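Local atomic coordinates of arylalkylamine N-Acetyltransferase 2 (Aedes aegypti, PDB entry 4FD5), a protein that probably transfers the acyl group of acetyl-CoA or a long-chain acyl-CoA to arylalkylamines such as dopamine and serotonin. Residues A[26-31]-A[52-56]; A[35-40]-A[205-211]; A[60-66]-A[78-83]; A[74-78]-A[137-142]. All coordinates share one frame; numbering follows the deposited sequence.

Interaction 1: residues A[26-31]-A[52-56]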
# COMPACT_ATOMS: atom_id res chain seq x y z
N LEU A 26 -9.93 5.39 -5.86
CA LEU A 26 -8.73 4.66 -6.27
C LEU A 26 -8.73 4.49 -7.79
O LEU A 26 -7.72 4.77 -8.46
CB LEU A 26 -8.60 3.32 -5.52
CG LEU A 26 -8.41 3.48 -4.00
CD1 LEU A 26 -8.46 2.14 -3.26
CD2 LEU A 26 -7.10 4.22 -3.67
N ARG A 27 -9.88 4.11 -8.35
CA ARG A 27 -9.95 3.89 -9.79
C ARG A 27 -9.53 5.14 -10.51
O ARG A 27 -8.90 5.07 -11.56
CB ARG A 27 -11.37 3.57 -10.23
CG ARG A 27 -11.85 2.21 -9.86
CD ARG A 27 -13.13 1.88 -10.62
NE ARG A 27 -13.76 0.69 -10.06
CZ ARG A 27 -14.76 0.72 -9.18
NH1 ARG A 27 -15.26 1.88 -8.77
NH2 ARG A 27 -15.26 -0.42 -8.72
N GLN A 28 -9.89 6.28 -9.94
CA GLN A 28 -9.74 7.51 -10.69
C GLN A 28 -8.37 8.09 -10.46
O GLN A 28 -7.84 8.78 -11.34
CB GLN A 28 -10.81 8.54 -10.31
CG GLN A 28 -12.21 8.18 -10.78
CD GLN A 28 -12.35 8.19 -12.29
OE1 GLN A 28 -11.65 8.94 -12.99
NE2 GLN A 28 -13.25 7.37 -12.80
N THR A 29 -7.78 7.82 -9.30
CA THR A 29 -6.62 8.62 -8.95
C THR A 29 -5.37 7.82 -8.69
O THR A 29 -4.26 8.35 -8.77
CB THR A 29 -6.87 9.56 -7.73
OG1 THR A 29 -6.99 8.78 -6.54
CG2 THR A 29 -8.13 10.38 -7.92
N PHE A 30 -5.55 6.54 -8.38
CA PHE A 30 -4.46 5.78 -7.82
C PHE A 30 -3.99 4.59 -8.64
O PHE A 30 -2.82 4.48 -8.95
CB PHE A 30 -4.79 5.30 -6.40
CG PHE A 30 -3.68 4.52 -5.77
CD1 PHE A 30 -2.61 5.18 -5.17
CD2 PHE A 30 -3.69 3.14 -5.79
CE1 PHE A 30 -1.58 4.47 -4.59
CE2 PHE A 30 -2.66 2.42 -5.20
CZ PHE A 30 -1.59 3.09 -4.61
N PHE A 31 -4.91 3.69 -8.97
CA PHE A 31 -4.54 2.37 -9.48
C PHE A 31 -3.65 2.46 -10.72
O PHE A 31 -2.63 1.79 -10.79
CB PHE A 31 -5.80 1.56 -9.81
CG PHE A 31 -6.52 0.99 -8.60
CD1 PHE A 31 -5.83 0.54 -7.49
CD2 PHE A 31 -7.91 0.87 -8.62
CE1 PHE A 31 -6.51 -0.01 -6.40
CE2 PHE A 31 -8.59 0.32 -7.54
CZ PHE A 31 -7.89 -0.11 -6.42
N LEU A 52 -7.39 -5.91 -8.07
CA LEU A 52 -7.04 -4.74 -7.26
C LEU A 52 -8.18 -4.34 -6.35
O LEU A 52 -7.98 -4.04 -5.17
CB LEU A 52 -6.68 -3.55 -8.15
CG LEU A 52 -5.45 -3.64 -9.04
CD1 LEU A 52 -5.27 -2.32 -9.80
CD2 LEU A 52 -4.20 -3.98 -8.22
N GLU A 53 -9.39 -4.33 -6.90
CA GLU A 53 -10.56 -3.91 -6.14
C GLU A 53 -10.96 -4.94 -5.10
O GLU A 53 -11.33 -4.58 -3.99
CB GLU A 53 -11.71 -3.59 -7.10
CG GLU A 53 -11.45 -2.35 -7.93
CD GLU A 53 -12.39 -2.20 -9.10
OE1 GLU A 53 -13.55 -2.64 -9.00
OE2 GLU A 53 -11.97 -1.65 -10.14
N GLN A 54 -10.87 -6.22 -5.45
CA GLN A 54 -11.10 -7.29 -4.47
C GLN A 54 -10.15 -7.15 -3.27
O GLN A 54 -10.56 -7.27 -2.10
CB GLN A 54 -10.90 -8.65 -5.15
CG GLN A 54 -11.00 -9.86 -4.25
CD GLN A 54 -10.77 -11.15 -5.02
OE1 GLN A 54 -11.69 -11.69 -5.62
NE2 GLN A 54 -9.53 -11.62 -5.03
N HIS A 55 -8.88 -6.88 -3.56
CA HIS A 55 -7.87 -6.73 -2.52
C HIS A 55 -8.15 -5.50 -1.65
O HIS A 55 -8.10 -5.60 -0.42
CB HIS A 55 -6.45 -6.67 -3.12
CG HIS A 55 -5.35 -6.74 -2.10
ND1 HIS A 55 -4.08 -6.28 -2.35
CD2 HIS A 55 -5.33 -7.23 -0.83
CE1 HIS A 55 -3.32 -6.47 -1.28
NE2 HIS A 55 -4.05 -7.04 -0.35
N SER A 56 -8.45 -4.37 -2.28
CA SER A 56 -8.78 -3.15 -1.54
C SER A 56 -10.02 -3.30 -0.67
O SER A 56 -10.06 -2.80 0.44
CB SER A 56 -8.91 -1.95 -2.47
OG SER A 56 -7.69 -1.73 -3.16
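Phe31 pushes its ring toward helix 50-60, between Leu26 on one face and Leu52 on the other. Its CB already lies 3.9 Å from Leu52 CD1. Chi1 at -76° puts CG anti to the carbonyl carbon, which carries the ring across to Leu52 and Ser56. There Leu52 CD1 sits over the face, 3.7 Å from Phe31 CG, in a CH-pi contact. Farther out, Leu52 CB lies over the same face, while Leu26 CB presses on the other from within the residue's own segment. One rim atom, Phe31 CE2, is 3.9 Å from Glu53 CG. The tip, Phe31 CZ, brings Ser56 OG to the ring edge at 3.6 Å. Helices 19-29 and 50-60 are two of those that link the first strand of the GNAT fold, 10-13, to the second, 66-69, and this ring is the wedge between them. Nearer the solvent, Arg27 extends its chain to Glu53: NH2 meets OE1 at 2.8 Å and NE makes a weak bond to OE2 at 2.9 Å. The guanidinium stands nearly perpendicular to the carboxylate, so OE1 is approached from above its plane. Glu24 takes Arg27 NH1, and the backbone N of His49 binds Glu53 OE2.

Interaction 2: residues A[35-40]-A[205-211]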
# COMPACT_ATOMS: atom_id res chain seq x y z
N PRO A 35 3.38 3.01 -9.41
CA PRO A 35 4.55 2.70 -10.24
C PRO A 35 4.56 1.32 -10.92
O PRO A 35 4.81 1.24 -12.12
CB PRO A 35 5.72 2.81 -9.26
CG PRO A 35 5.24 3.76 -8.21
CD PRO A 35 3.76 3.51 -8.08
N LEU A 36 4.30 0.26 -10.16
CA LEU A 36 4.32 -1.10 -10.73
C LEU A 36 3.13 -1.36 -11.66
O LEU A 36 3.29 -1.92 -12.75
CB LEU A 36 4.39 -2.17 -9.65
CG LEU A 36 5.57 -2.05 -8.68
CD1 LEU A 36 5.60 -3.26 -7.77
CD2 LEU A 36 6.89 -1.89 -9.43
N ASN A 37 1.93 -0.98 -11.22
CA ASN A 37 0.75 -1.10 -12.06
C ASN A 37 0.98 -0.43 -13.40
O ASN A 37 0.64 -0.98 -14.44
CB ASN A 37 -0.45 -0.45 -11.37
CG ASN A 37 -0.88 -1.18 -10.12
OD1 ASN A 37 -0.37 -2.25 -9.81
ND2 ASN A 37 -1.84 -0.61 -9.41
N LYS A 38 1.56 0.76 -13.37
CA LYS A 38 1.79 1.50 -14.60
C LYS A 38 2.85 0.81 -15.46
O LYS A 38 2.71 0.71 -16.68
CB LYS A 38 2.20 2.94 -14.30
CG LYS A 38 2.29 3.82 -15.54
CD LYS A 38 2.84 5.19 -15.23
CE LYS A 38 1.86 6.01 -14.42
NZ LYS A 38 2.25 7.45 -14.40
N ALA A 39 3.92 0.34 -14.82
CA ALA A 39 5.00 -0.35 -15.54
C ALA A 39 4.52 -1.53 -16.38
O ALA A 39 5.04 -1.78 -17.47
CB ALA A 39 6.09 -0.79 -14.57
N VAL A 40 3.54 -2.28 -15.88
CA VAL A 40 3.07 -3.46 -16.62
C VAL A 40 1.69 -3.29 -17.25
O VAL A 40 1.03 -4.27 -17.61
CB VAL A 40 3.13 -4.74 -15.76
CG1 VAL A 40 4.59 -5.06 -15.41
CG2 VAL A 40 2.28 -4.58 -14.51
N PHE A 205 10.03 -4.60 -14.55
CA PHE A 205 9.32 -3.35 -14.35
C PHE A 205 10.15 -2.17 -14.82
O PHE A 205 11.13 -1.80 -14.17
CB PHE A 205 8.96 -3.14 -12.86
CG PHE A 205 8.06 -4.19 -12.31
CD1 PHE A 205 6.72 -4.23 -12.68
CD2 PHE A 205 8.54 -5.14 -11.43
CE1 PHE A 205 5.88 -5.20 -12.17
CE2 PHE A 205 7.69 -6.12 -10.91
CZ PHE A 205 6.37 -6.15 -11.29
N VAL A 206 9.77 -1.59 -15.94
CA VAL A 206 10.37 -0.35 -16.38
C VAL A 206 9.48 0.75 -15.84
O VAL A 206 8.38 0.95 -16.33
CB VAL A 206 10.45 -0.26 -17.92
CG1 VAL A 206 11.00 1.11 -18.36
CG2 VAL A 206 11.31 -1.39 -18.48
N VAL A 207 9.96 1.43 -14.81
CA VAL A 207 9.14 2.40 -14.08
C VAL A 207 9.52 3.84 -14.38
O VAL A 207 10.69 4.16 -14.59
CB VAL A 207 9.24 2.18 -12.55
CG1 VAL A 207 8.97 0.73 -12.20
CG2 VAL A 207 10.60 2.60 -12.04
N ASP A 208 8.52 4.71 -14.39
CA ASP A 208 8.75 6.12 -14.69
C ASP A 208 9.49 6.79 -13.55
O ASP A 208 9.32 6.43 -12.39
CB ASP A 208 7.43 6.84 -14.95
CG ASP A 208 6.75 6.39 -16.22
OD1 ASP A 208 7.39 5.66 -17.01
OD2 ASP A 208 5.58 6.76 -16.44
N PRO A 209 10.33 7.78 -13.88
CA PRO A 209 10.92 8.61 -12.83
C PRO A 209 9.80 9.31 -12.07
O PRO A 209 8.76 9.58 -12.67
CB PRO A 209 11.75 9.63 -13.62
CG PRO A 209 12.04 8.96 -14.92
CD PRO A 209 10.82 8.13 -15.22
N PRO A 210 9.99 9.59 -10.77
CA PRO A 210 11.22 9.43 -9.98
C PRO A 210 11.34 8.10 -9.24
O PRO A 210 12.15 8.00 -8.32
CB PRO A 210 11.07 10.54 -8.94
CG PRO A 210 9.60 10.54 -8.66
CD PRO A 210 8.93 10.26 -9.99
N HIS A 211 10.56 7.11 -9.63
CA HIS A 211 10.54 5.86 -8.88
C HIS A 211 11.76 5.04 -9.23
O HIS A 211 12.15 4.96 -10.39
CB HIS A 211 9.23 5.12 -9.16
CG HIS A 211 8.04 5.99 -8.96
ND1 HIS A 211 7.72 6.54 -7.74
CD2 HIS A 211 7.12 6.46 -9.84
CE1 HIS A 211 6.64 7.29 -7.87
NE2 HIS A 211 6.25 7.25 -9.13
O HOH W 1 5.80 3.41 -13.61
O HOH W 2 7.76 -2.72 -17.55
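Pro35 lays its CG over the imidazole of His211, 3.5 Å from the ring centroid and 4° off the normal, a CH-pi contact. The CD of Pro210, which follows a cis peptide bond, covers the opposite face, and the backbone N of Ala174 holds ND1, which probably restrains the ring's tilt and rotation. At the other end the Phe205 ring receives Leu36 CD2 over one face, 3.9 Å from Phe205 CG. Chi1 of Phe205, -62°, turns the ring back toward helix 35-39, where Ala39 CB comes to its edge; just past the helix, Val40 CG1 approaches Phe205 CE1 to 3.5 Å. In the GNAT fold this joins the region between the first two strands to the loop between strands 186-192 and 213-220; in relatives these elements often border the acceptor site. Between the two rings, Ala39 CB rests 3.4 Å from Val206 O, and waters stitch the backbones: one links Pro35 O to Asp208 N, another Ala39 O to Val206 N. Lys38 leaves the helix with CG anti to its N, then bends at chi3 (-69°). Its CD lies 3.4 Å from Asp208 OD2, but NZ makes just a long salt bridge there and pairs with Asp33.

Interaction 3: residues A[60-66]-A[78-83]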
# COMPACT_ATOMS: atom_id res chain seq x y z
N LEU A 60 -10.14 -2.89 3.31
CA LEU A 60 -11.08 -1.97 3.94
C LEU A 60 -11.83 -2.65 5.08
O LEU A 60 -12.04 -2.05 6.12
CB LEU A 60 -12.08 -1.42 2.92
CG LEU A 60 -11.53 -0.31 2.01
CD1 LEU A 60 -12.44 -0.00 0.82
CD2 LEU A 60 -11.28 0.95 2.83
N LYS A 61 -12.20 -3.91 4.89
CA LYS A 61 -12.96 -4.60 5.94
C LYS A 61 -12.20 -4.87 7.24
O LYS A 61 -12.81 -5.26 8.25
CB LYS A 61 -13.58 -5.87 5.38
CG LYS A 61 -14.69 -5.57 4.40
CD LYS A 61 -15.10 -6.78 3.59
CE LYS A 61 -16.21 -6.42 2.64
NZ LYS A 61 -16.65 -7.55 1.78
N ASP A 62 -10.89 -4.66 7.24
CA ASP A 62 -10.12 -4.72 8.49
C ASP A 62 -10.42 -3.55 9.43
O ASP A 62 -9.98 -3.54 10.59
CB ASP A 62 -8.60 -4.78 8.23
CG ASP A 62 -8.13 -6.16 7.79
OD1 ASP A 62 -8.88 -7.16 7.93
OD2 ASP A 62 -6.97 -6.25 7.31
N ASN A 63 -11.16 -2.56 8.92
CA ASN A 63 -11.67 -1.46 9.72
C ASN A 63 -10.56 -0.62 10.36
O ASN A 63 -10.72 -0.10 11.47
CB ASN A 63 -12.58 -1.99 10.84
CG ASN A 63 -13.56 -0.94 11.33
OD1 ASN A 63 -13.97 -0.06 10.57
ND2 ASN A 63 -13.94 -1.04 12.60
N VAL A 64 -9.44 -0.50 9.67
CA VAL A 64 -8.34 0.34 10.17
C VAL A 64 -7.84 1.33 9.13
O VAL A 64 -6.76 1.91 9.30
CB VAL A 64 -7.14 -0.48 10.75
CG1 VAL A 64 -7.54 -1.19 12.05
CG2 VAL A 64 -6.61 -1.48 9.73
N SER A 65 -8.61 1.53 8.06
CA SER A 65 -8.22 2.49 7.03
C SER A 65 -8.72 3.89 7.38
O SER A 65 -9.74 4.04 8.05
CB SER A 65 -8.78 2.08 5.67
OG SER A 65 -8.29 0.80 5.31
N ILE A 66 -8.01 4.92 6.90
CA ILE A 66 -8.36 6.31 7.21
C ILE A 66 -8.66 7.06 5.91
O ILE A 66 -7.99 6.86 4.91
CB ILE A 66 -7.18 7.03 7.88
CG1 ILE A 66 -6.66 6.25 9.09
CG2 ILE A 66 -7.56 8.46 8.24
CD1 ILE A 66 -7.61 6.20 10.22
N VAL A 78 -6.82 8.83 0.95
CA VAL A 78 -6.98 7.68 1.85
C VAL A 78 -5.64 7.02 2.20
O VAL A 78 -4.67 7.08 1.45
CB VAL A 78 -7.88 6.59 1.23
CG1 VAL A 78 -9.31 7.13 1.04
CG2 VAL A 78 -7.28 6.05 -0.06
N ALA A 79 -5.64 6.35 3.35
CA ALA A 79 -4.63 5.37 3.70
C ALA A 79 -5.36 4.06 3.93
O ALA A 79 -6.10 3.93 4.90
CB ALA A 79 -3.91 5.77 4.97
N LEU A 80 -5.20 3.12 3.01
CA LEU A 80 -5.81 1.81 3.19
C LEU A 80 -4.79 0.96 3.92
O LEU A 80 -3.66 0.76 3.43
CB LEU A 80 -6.18 1.15 1.86
CG LEU A 80 -7.60 1.40 1.36
CD1 LEU A 80 -7.83 2.86 1.12
CD2 LEU A 80 -7.94 0.59 0.13
N ASN A 81 -5.22 0.47 5.09
CA ASN A 81 -4.37 -0.25 6.01
C ASN A 81 -4.95 -1.61 6.31
O ASN A 81 -6.17 -1.76 6.46
CB ASN A 81 -4.23 0.52 7.33
CG ASN A 81 -3.73 1.93 7.13
OD1 ASN A 81 -2.79 2.17 6.37
ND2 ASN A 81 -4.37 2.89 7.79
N GLY A 82 -4.08 -2.61 6.39
CA GLY A 82 -4.52 -3.97 6.71
C GLY A 82 -3.81 -4.55 7.91
O GLY A 82 -2.80 -4.04 8.37
N ILE A 83 -4.34 -5.65 8.43
CA ILE A 83 -3.72 -6.31 9.57
C ILE A 83 -3.06 -7.62 9.14
O ILE A 83 -3.72 -8.47 8.56
CB ILE A 83 -4.76 -6.62 10.66
CG1 ILE A 83 -5.48 -5.33 11.05
CG2 ILE A 83 -4.07 -7.23 11.88
CD1 ILE A 83 -6.72 -5.54 11.93
O HOH W 3 -6.56 -9.16 8.36
O HOH W 4 -8.78 -1.37 6.91
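Ile66 and Ala79 form an antiparallel hydrogen-bonded pair, exchanging two backbone bonds of 2.9 Å: Ile66 N to Ala79 O, and Ala79 N to Ile66 O. They belong to a beta hairpin of the GNAT sheet, strands 66-69 and 75-85. Before Ile66 in the chain, side chains take over the bonding. Ser65 OG, anti to the carbonyl carbon (chi1 -60°), is placed to accept from Asn81 N at 3.1 Å, and Asn81 returns a bond from ND2 to Val64 O, 3.0 Å and nearly straight at 167°, with the acceptor in the amide plane. At the far end Asp62 OD2 receives Ile83 N at 2.9 Å from above the carboxylate plane. The methyl Val64 CG2 rests on the carbonyl of Asn81 and lies 4.2 Å from Ile83 CG1; Leu60 CD2 packs 4.0 Å from Leu80 CG. The second shell begins with a water that accepts from Val64 N and lies within bonding distance of Ser65 OG and Asn81 O. The type I turn from Leu60 to Asn63 directs Asp62 toward strand 75-85. Ser155 on helix 147-161 also receives a bond from Asn81 ND2. That helix packs against Ile66 and Ala79, while Leu80 turns instead toward Leu26 on helix 19-29; strand 129-138 continues the sheet beyond strand 75-85, binding the backbones of Leu80 and Gly82.

Interaction 4: residues A[74-78]-A[137-142]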
# COMPACT_ATOMS: atom_id res chain seq x y z
N ASP A 74 -16.37 15.01 -0.19
CA ASP A 74 -15.48 14.41 -1.18
C ASP A 74 -14.29 13.70 -0.53
O ASP A 74 -13.74 14.19 0.45
CB ASP A 74 -14.93 15.49 -2.13
CG ASP A 74 -16.00 16.07 -3.04
OD1 ASP A 74 -17.20 15.80 -2.80
OD2 ASP A 74 -15.62 16.81 -3.97
N ILE A 75 -13.90 12.56 -1.08
CA ILE A 75 -12.70 11.86 -0.64
C ILE A 75 -11.49 12.66 -1.12
O ILE A 75 -11.21 12.73 -2.32
CB ILE A 75 -12.63 10.41 -1.19
CG1 ILE A 75 -13.84 9.58 -0.71
CG2 ILE A 75 -11.32 9.71 -0.80
CD1 ILE A 75 -13.95 9.46 0.78
N ALA A 76 -10.78 13.27 -0.18
CA ALA A 76 -9.57 14.02 -0.54
C ALA A 76 -8.38 13.08 -0.60
O ALA A 76 -7.46 13.26 -1.40
CB ALA A 76 -9.32 15.14 0.46
N GLY A 77 -8.40 12.06 0.26
CA GLY A 77 -7.31 11.09 0.18
C GLY A 77 -7.58 9.91 1.10
O GLY A 77 -8.47 9.99 1.93
N VAL A 78 -6.82 8.83 0.95
CA VAL A 78 -6.98 7.68 1.85
C VAL A 78 -5.64 7.02 2.20
O VAL A 78 -4.67 7.08 1.45
CB VAL A 78 -7.88 6.59 1.23
CG1 VAL A 78 -9.31 7.13 1.04
CG2 VAL A 78 -7.28 6.05 -0.06
N SER A 137 -2.93 7.53 -0.88
CA SER A 137 -3.42 8.17 -2.11
C SER A 137 -4.03 9.53 -1.78
O SER A 137 -4.80 9.64 -0.83
CB SER A 137 -4.49 7.27 -2.76
OG SER A 137 -5.02 7.89 -3.92
N VAL A 138 -3.67 10.57 -2.53
CA VAL A 138 -4.26 11.89 -2.32
C VAL A 138 -4.67 12.45 -3.68
O VAL A 138 -3.87 12.49 -4.61
CB VAL A 138 -3.26 12.87 -1.65
CG1 VAL A 138 -3.89 14.28 -1.50
CG2 VAL A 138 -2.81 12.33 -0.32
N ASP A 139 -5.94 12.84 -3.78
CA ASP A 139 -6.53 13.40 -5.00
C ASP A 139 -5.76 14.67 -5.40
O ASP A 139 -5.43 15.48 -4.54
CB ASP A 139 -8.00 13.73 -4.73
CG ASP A 139 -8.75 14.16 -5.98
OD1 ASP A 139 -8.38 15.19 -6.57
OD2 ASP A 139 -9.73 13.47 -6.37
N SER A 140 -5.45 14.81 -6.68
CA SER A 140 -4.64 15.95 -7.13
C SER A 140 -5.22 17.30 -6.71
O SER A 140 -4.46 18.25 -6.48
CB SER A 140 -4.44 15.92 -8.66
OG SER A 140 -5.69 16.06 -9.33
N ARG A 141 -6.54 17.40 -6.60
CA ARG A 141 -7.19 18.65 -6.20
C ARG A 141 -6.78 19.07 -4.79
O ARG A 141 -6.82 20.26 -4.45
CB ARG A 141 -8.73 18.52 -6.29
CG ARG A 141 -9.28 18.20 -7.68
CD ARG A 141 -10.77 17.88 -7.64
NE ARG A 141 -11.03 16.55 -7.07
CZ ARG A 141 -12.19 16.18 -6.51
NH1 ARG A 141 -13.20 17.03 -6.43
NH2 ARG A 141 -12.33 14.94 -6.03
N PHE A 142 -6.36 18.10 -3.99
CA PHE A 142 -6.14 18.30 -2.56
C PHE A 142 -4.67 18.23 -2.16
O PHE A 142 -4.36 18.21 -0.97
CB PHE A 142 -6.97 17.30 -1.73
CG PHE A 142 -8.46 17.51 -1.85
CD1 PHE A 142 -9.20 16.84 -2.81
CD2 PHE A 142 -9.11 18.39 -0.99
CE1 PHE A 142 -10.57 17.04 -2.90
CE2 PHE A 142 -10.47 18.59 -1.09
CZ PHE A 142 -11.20 17.92 -2.05
O HOH W 5 -11.07 11.64 -5.07
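Asp139 OD2 is tied to Ile75 O of the neighbouring strand through a water that donates to both, and Arg141 NH2 grips the same OD2 at 3.0 Å. Its partner oxygen, OD1, takes Arg141 N through the anti lone pair, an Asx turn, and Arg141 NE at 3.0 Å from above the carboxylate plane. Arg141 can fold back this way because its chain bends at chi3 (-74°); the guanidinium then lies with Phe142 CE1 over one face and offers NH1 to Asp74 OD2 in a weak, 3.5 Å salt bridge. Phe142 turns its own ring face to Ala76, whose CB sits 3.4 Å from Phe142 CG, a CH-pi contact. The backbones pair antiparallel: Asp139 N to Ala76 O at 2.9 Å, then Val78 N to Ser137 O at 2.8 Å and Ser137 N to Val78 O. Gly77 and Val138 make the non-hydrogen-bonded pair between, their CA atoms just 4.0 Å apart. Ala76 and Gly77 also form a classic beta bulge against Ala68 of strand 66-69. Arg141 begins the Arg-x-x-Gly-x-Gly sequence, which in GNAT enzymes binds the coenzyme A pyrophosphate. The Asp139 N bond, the water and the Phe142-Ala76 contact probably hold the start of this loop to strand 75-85, while one guanidinium only partly offsets two carboxylates, so the trio probably keeps a net negative charge.

Along the chain interaction 1 closes before interactions 3 and 4 open, while interaction 2 spans both and alternates with interaction 1. Interactions 3 and 4 use strand 75-85 and share Val78, their centres 16 Å apart; one joins it to the approach to strand 66-69, the other to strand 129-138. The helices of interaction 1 lie on that part of the sheet: Leu26 and Ser56 pack on Leu80, and Thr29 and Phe30 reach Ser137. A probable hydrogen bond from Asn37 ND2 to Phe31 O connects interactions 1 and 2. Through these contacts helices link the early strands to the late loop. Interactions 2 and 3 lie on opposite sides of the chain's centre, about 25 Å between centres.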